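PDB 3EVT: phosphoglycerate dehydrogenase from Lactobacillus plantarum, which probably catalyses the NAD-dependent oxidation of 3-phosphoglycerate to 3-phosphohydroxypyruvate, the first step of serine biosynthesis. Local coordinates for residues L135-I148 with T185-L199. Sequence-based numbering, arbitrary orientation.
Sequences LTGQQLLIYGTGQI and TADALATANFIVNAL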
loop_
_atom_site.group_PDB
_atom_site.type_symbol
_atom_site.label_atom_id
_atom_site.label_comp_id
_atom_site.label_asym_id
_atom_site.label_seq_id
_atom_site.Cartn_x
_atom_site.Cartn_y
_atom_site.Cartn_z
ATOM N N LEU A 135 4.108 -5.260 6.953
ATOM C CA LEU A 135 4.398 -5.841 5.647
ATOM C C LEU A 135 5.837 -5.553 5.180
ATOM O O LEU A 135 6.510 -6.412 4.588
ATOM C CB LEU A 135 3.395 -5.355 4.593
ATOM C CG LEU A 135 1.919 -5.719 4.899
ATOM C CD1 LEU A 135 1.036 -5.342 3.754
ATOM C CD2 LEU A 135 1.785 -7.152 5.191
ATOM N N THR A 136 6.308 -4.340 5.450
ATOM C CA THR A 136 7.644 -3.978 5.006
ATOM C C THR A 136 8.630 -5.024 5.537
ATOM O O THR A 136 8.581 -5.421 6.702
ATOM C CB THR A 136 8.045 -2.559 5.391
ATOM O OG1 THR A 136 9.304 -2.229 4.769
ATOM C CG2 THR A 136 8.133 -2.397 6.909
ATOM N N GLY A 137 9.451 -5.553 4.648
ATOM C CA GLY A 137 10.447 -6.502 5.109
ATOM C C GLY A 137 10.018 -7.963 5.045
ATOM O O GLY A 137 10.848 -8.811 5.266
ATOM N N GLN A 138 8.744 -8.264 4.760
ATOM C CA GLN A 138 8.272 -9.664 4.736
ATOM C C GLN A 138 8.200 -10.246 3.306
ATOM O O GLN A 138 8.359 -9.506 2.297
ATOM C CB GLN A 138 6.950 -9.837 5.534
ATOM C CG GLN A 138 6.993 -9.307 6.980
ATOM C CD GLN A 138 5.943 -9.975 7.933
ATOM O OE1 GLN A 138 5.850 -11.213 7.982
ATOM N NE2 GLN A 138 5.154 -9.151 8.690
ATOM N N GLN A 139 8.052 -11.574 3.224
ATOM C CA GLN A 139 8.028 -12.272 1.939
ATOM C C GLN A 139 6.623 -12.644 1.557
ATOM O O GLN A 139 5.894 -13.275 2.312
ATOM C CB GLN A 139 8.810 -13.582 1.952
ATOM C CG GLN A 139 10.126 -13.523 2.611
ATOM C CD GLN A 139 11.198 -13.148 1.639
ATOM O OE1 GLN A 139 12.243 -12.591 2.023
ATOM N NE2 GLN A 139 10.947 -13.431 0.355
ATOM N N LEU A 140 6.263 -12.261 0.352
ATOM C CA LEU A 140 5.000 -12.611 -0.254
ATOM C C LEU A 140 5.284 -13.601 -1.411
ATOM O O LEU A 140 5.984 -13.281 -2.354
ATOM C CB LEU A 140 4.359 -11.335 -0.788
ATOM C CG LEU A 140 3.079 -11.479 -1.607
ATOM C CD1 LEU A 140 2.047 -12.198 -0.755
ATOM C CD2 LEU A 140 2.524 -10.126 -2.111
ATOM N N LEU A 141 4.690 -14.781 -1.327
ATOM C CA LEU A 141 4.703 -15.747 -2.407
ATOM C C LEU A 141 3.343 -15.776 -3.140
ATOM O O LEU A 141 2.297 -16.119 -2.556
ATOM C CB LEU A 141 5.056 -17.135 -1.813
ATOM C CG LEU A 141 5.024 -18.297 -2.846
ATOM C CD1 LEU A 141 6.023 -18.071 -4.016
ATOM C CD2 LEU A 141 5.314 -19.604 -2.115
ATOM N N ILE A 142 3.333 -15.421 -4.421
ATOM C CA ILE A 142 2.072 -15.444 -5.222
ATOM C C ILE A 142 2.133 -16.494 -6.347
ATOM O O ILE A 142 3.054 -16.501 -7.141
ATOM C CB ILE A 142 1.780 -14.063 -5.907
ATOM C CG1 ILE A 142 1.963 -12.886 -4.916
ATOM C CG2 ILE A 142 0.375 -14.043 -6.627
ATOM C CD1 ILE A 142 2.061 -11.460 -5.639
ATOM N N TYR A 143 1.130 -17.366 -6.377
ATOM C CA TYR A 143 0.907 -18.334 -7.430
ATOM C C TYR A 143 0.015 -17.713 -8.486
ATOM O O TYR A 143 -1.176 -17.423 -8.225
ATOM C CB TYR A 143 0.205 -19.596 -6.854
ATOM C CG TYR A 143 1.089 -20.514 -6.006
ATOM C CD1 TYR A 143 1.499 -21.768 -6.501
ATOM C CD2 TYR A 143 1.481 -20.151 -4.705
ATOM C CE1 TYR A 143 2.271 -22.621 -5.736
ATOM C CE2 TYR A 143 2.265 -20.989 -3.931
ATOM C CZ TYR A 143 2.660 -22.237 -4.467
ATOM O OH TYR A 143 3.462 -23.093 -3.734
ATOM N N GLY A 144 0.581 -17.511 -9.675
ATOM C CA GLY A 144 -0.124 -16.795 -10.721
ATOM C C GLY A 144 0.556 -15.473 -10.976
ATOM O O GLY A 144 0.445 -14.534 -10.160
ATOM N N THR A 145 1.251 -15.365 -12.097
ATOM C CA THR A 145 1.972 -14.133 -12.412
ATOM C C THR A 145 1.317 -13.421 -13.625
ATOM O O THR A 145 1.971 -12.647 -14.351
ATOM C CB THR A 145 3.502 -14.385 -12.607
ATOM O OG1 THR A 145 3.722 -15.241 -13.740
ATOM C CG2 THR A 145 4.110 -15.045 -11.367
ATOM N N GLY A 146 0.025 -13.682 -13.826
ATOM C CA GLY A 146 -0.768 -12.919 -14.801
ATOM C C GLY A 146 -0.975 -11.474 -14.338
ATOM O O GLY A 146 -0.280 -10.993 -13.420
ATOM N N GLN A 147 -1.928 -10.779 -14.958
ATOM C CA GLN A 147 -2.133 -9.357 -14.695
ATOM C C GLN A 147 -2.400 -9.099 -13.208
ATOM O O GLN A 147 -1.845 -8.168 -12.620
ATOM C CB GLN A 147 -3.340 -8.872 -15.498
ATOM C CG GLN A 147 -3.514 -7.349 -15.595
ATOM C CD GLN A 147 -4.995 -6.949 -15.766
ATOM O OE1 GLN A 147 -5.844 -7.788 -16.104
ATOM N NE2 GLN A 147 -5.311 -5.685 -15.500
ATOM N N ILE A 148 -3.263 -9.907 -12.607
ATOM C CA ILE A 148 -3.559 -9.788 -11.165
ATOM C C ILE A 148 -2.317 -9.970 -10.273
ATOM O O ILE A 148 -2.009 -9.099 -9.444
ATOM C CB ILE A 148 -4.693 -10.749 -10.741
ATOM C CG1 ILE A 148 -6.044 -10.241 -11.285
ATOM C CG2 ILE A 148 -4.752 -10.914 -9.213
ATOM C CD1 ILE A 148 -7.060 -11.349 -11.385
ATOM N N THR A 185 9.238 -24.894 -5.957
ATOM C CA THR A 185 8.668 -23.985 -4.925
ATOM C C THR A 185 9.029 -24.243 -3.473
ATOM O O THR A 185 8.649 -23.451 -2.588
ATOM C CB THR A 185 7.088 -23.933 -4.929
ATOM O OG1 THR A 185 6.540 -25.250 -4.770
ATOM C CG2 THR A 185 6.552 -23.318 -6.206
ATOM N N ALA A 186 9.724 -25.352 -3.208
ATOM C CA ALA A 186 10.045 -25.731 -1.840
ATOM C C ALA A 186 10.754 -24.619 -1.067
ATOM O O ALA A 186 10.480 -24.424 0.102
ATOM C CB ALA A 186 10.856 -27.009 -1.796
ATOM N N ASP A 187 11.693 -23.913 -1.687
ATOM C CA ASP A 187 12.450 -22.910 -0.939
ATOM C C ASP A 187 11.608 -21.675 -0.582
ATOM O O ASP A 187 11.681 -21.159 0.538
ATOM C CB ASP A 187 13.679 -22.502 -1.707
ATOM C CG ASP A 187 14.744 -23.586 -1.688
ATOM O OD1 ASP A 187 15.004 -24.152 -0.595
ATOM O OD2 ASP A 187 15.334 -23.851 -2.743
ATOM N N ALA A 188 10.829 -21.217 -1.554
ATOM C CA ALA A 188 9.939 -20.084 -1.418
ATOM C C ALA A 188 8.891 -20.354 -0.370
ATOM O O ALA A 188 8.605 -19.485 0.470
ATOM C CB ALA A 188 9.302 -19.791 -2.727
ATOM N N LEU A 189 8.351 -21.571 -0.379
ATOM C CA LEU A 189 7.439 -22.035 0.685
ATOM C C LEU A 189 8.030 -22.056 2.084
ATOM O O LEU A 189 7.286 -21.881 3.056
ATOM C CB LEU A 189 6.919 -23.453 0.397
ATOM C CG LEU A 189 5.958 -23.536 -0.762
ATOM C CD1 LEU A 189 5.944 -24.952 -1.317
ATOM C CD2 LEU A 189 4.555 -23.027 -0.338
ATOM N N ALA A 190 9.331 -22.352 2.201
ATOM C CA ALA A 190 10.012 -22.333 3.518
ATOM C C ALA A 190 10.206 -20.911 4.082
ATOM O O ALA A 190 10.070 -20.691 5.286
ATOM C CB ALA A 190 11.365 -23.113 3.477
ATOM N N THR A 191 10.515 -19.945 3.231
ATOM C CA THR A 191 10.691 -18.563 3.723
ATOM C C THR A 191 9.452 -17.616 3.625
ATOM O O THR A 191 9.496 -16.492 4.139
ATOM C CB THR A 191 11.855 -17.913 3.004
ATOM O OG1 THR A 191 11.567 -17.915 1.607
ATOM C CG2 THR A 191 13.166 -18.737 3.229
ATOM N N ALA A 192 8.356 -18.043 2.973
ATOM C CA ALA A 192 7.123 -17.209 2.872
ATOM C C ALA A 192 6.485 -16.733 4.180
ATOM O O ALA A 192 6.177 -17.532 5.062
ATOM C CB ALA A 192 6.060 -17.889 1.992
ATOM N N ASN A 193 6.253 -15.429 4.310
ATOM C CA ASN A 193 5.346 -15.012 5.355
ATOM C C ASN A 193 3.853 -15.036 4.896
ATOM O O ASN A 193 2.952 -15.286 5.707
ATOM C CB ASN A 193 5.775 -13.668 5.958
ATOM C CG ASN A 193 7.250 -13.671 6.351
ATOM O OD1 ASN A 193 8.133 -13.205 5.607
ATOM N ND2 ASN A 193 7.529 -14.270 7.480
ATOM N N PHE A 194 3.606 -14.850 3.595
ATOM C CA PHE A 194 2.215 -14.849 3.065
ATOM C C PHE A 194 2.219 -15.589 1.738
ATOM O O PHE A 194 3.127 -15.407 0.883
ATOM C CB PHE A 194 1.713 -13.397 2.814
ATOM C CG PHE A 194 1.814 -12.498 4.026
ATOM C CD1 PHE A 194 0.711 -12.308 4.877
ATOM C CD2 PHE A 194 2.998 -11.866 4.326
ATOM C CE1 PHE A 194 0.797 -11.516 5.969
ATOM C CE2 PHE A 194 3.089 -11.056 5.437
ATOM C CZ PHE A 194 2.000 -10.895 6.273
ATOM N N ILE A 195 1.230 -16.447 1.593
ATOM C CA ILE A 195 1.034 -17.199 0.367
ATOM C C ILE A 195 -0.326 -16.837 -0.227
ATOM O O ILE A 195 -1.345 -16.965 0.411
ATOM C CB ILE A 195 1.072 -18.707 0.619
ATOM C CG1 ILE A 195 2.451 -19.107 1.198
ATOM C CG2 ILE A 195 0.665 -19.453 -0.658
ATOM C CD1 ILE A 195 2.558 -20.548 1.768
ATOM N N VAL A 196 -0.306 -16.367 -1.459
ATOM C CA VAL A 196 -1.492 -15.949 -2.130
ATOM C C VAL A 196 -1.749 -16.863 -3.328
ATOM O O VAL A 196 -0.905 -17.019 -4.198
ATOM C CB VAL A 196 -1.408 -14.424 -2.530
ATOM C CG1 VAL A 196 -2.640 -13.996 -3.388
ATOM C CG2 VAL A 196 -1.286 -13.526 -1.195
ATOM N N ASN A 197 -2.926 -17.480 -3.351
ATOM C CA ASN A 197 -3.361 -18.166 -4.553
ATOM C C ASN A 197 -4.165 -17.249 -5.454
ATOM O O ASN A 197 -5.195 -16.793 -5.047
ATOM C CB ASN A 197 -4.247 -19.366 -4.251
ATOM C CG ASN A 197 -4.690 -20.042 -5.538
ATOM O OD1 ASN A 197 -3.865 -20.211 -6.421
ATOM N ND2 ASN A 197 -5.983 -20.314 -5.701
ATOM N N ALA A 198 -3.692 -17.010 -6.679
ATOM C CA ALA A 198 -4.460 -16.290 -7.674
ATOM C C ALA A 198 -4.527 -17.113 -8.977
ATOM O O ALA A 198 -4.632 -16.564 -10.066
ATOM C CB ALA A 198 -3.804 -14.895 -7.945
ATOM N N LEU A 199 -4.425 -18.433 -8.900
ATOM C CA LEU A 199 -4.447 -19.264 -10.120
ATOM C C LEU A 199 -5.840 -19.537 -10.665
ATOM O O LEU A 199 -6.847 -19.504 -9.916
ATOM C CB LEU A 199 -3.832 -20.615 -9.836
ATOM C CG LEU A 199 -2.374 -20.592 -9.472
ATOM C CD1 LEU A 199 -2.014 -21.926 -8.772
ATOM C CD2 LEU A 199 -1.536 -20.347 -10.698
HETATM O O HOH W 1 9.410 -16.316 0.438
HETATM O O HOH W 2 4.020 -25.504 -4.694
#
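Asn193 and Gln139 grip each other twice where two parallel strands begin, Asn193 lying just before the second: Asn193 OD1 accepts from Gln139 N (2.9 Å, N-H...O 169°), in the carbonyl plane on a lone pair, while Gln139 O takes both Asn193 N and Phe194 N. The pairing joins strands 139-143 and 194-197, central neighbours in the parallel sheet of a Rossmann-type NAD-binding domain, and the first leads into Gly144 and Gly146 of a probable GxGxxG dinucleotide loop. With CG beside its backbone N (chi1 -50°) and the amide turned about chi2, Asn193 brings OD1 to Gln139 N; an alanine here would probably leave that N without this acceptor. Beyond it the ladder bonds are nearly straight, Leu141 N to Phe194 O and Val196 N to Leu141 O both measuring 2.8 Å at 171°. Leu140 CD1 meets Val196 CG2 at 3.6 Å on the face covered by helix 147-158. From the other face Leu141 reaches helix 186-191, its CD1 lying 3.9 Å from Ala188 CB and its CD2 against Leu189. Tyr143, on the same face, has its ring edge-to-face with Phe209. Leu189 CD2 lies 3.6 Å from Tyr143 OH, and a water in the ring plane, 2.7 Å from that hydroxyl, links it to OG1 of Thr185, just before the helix.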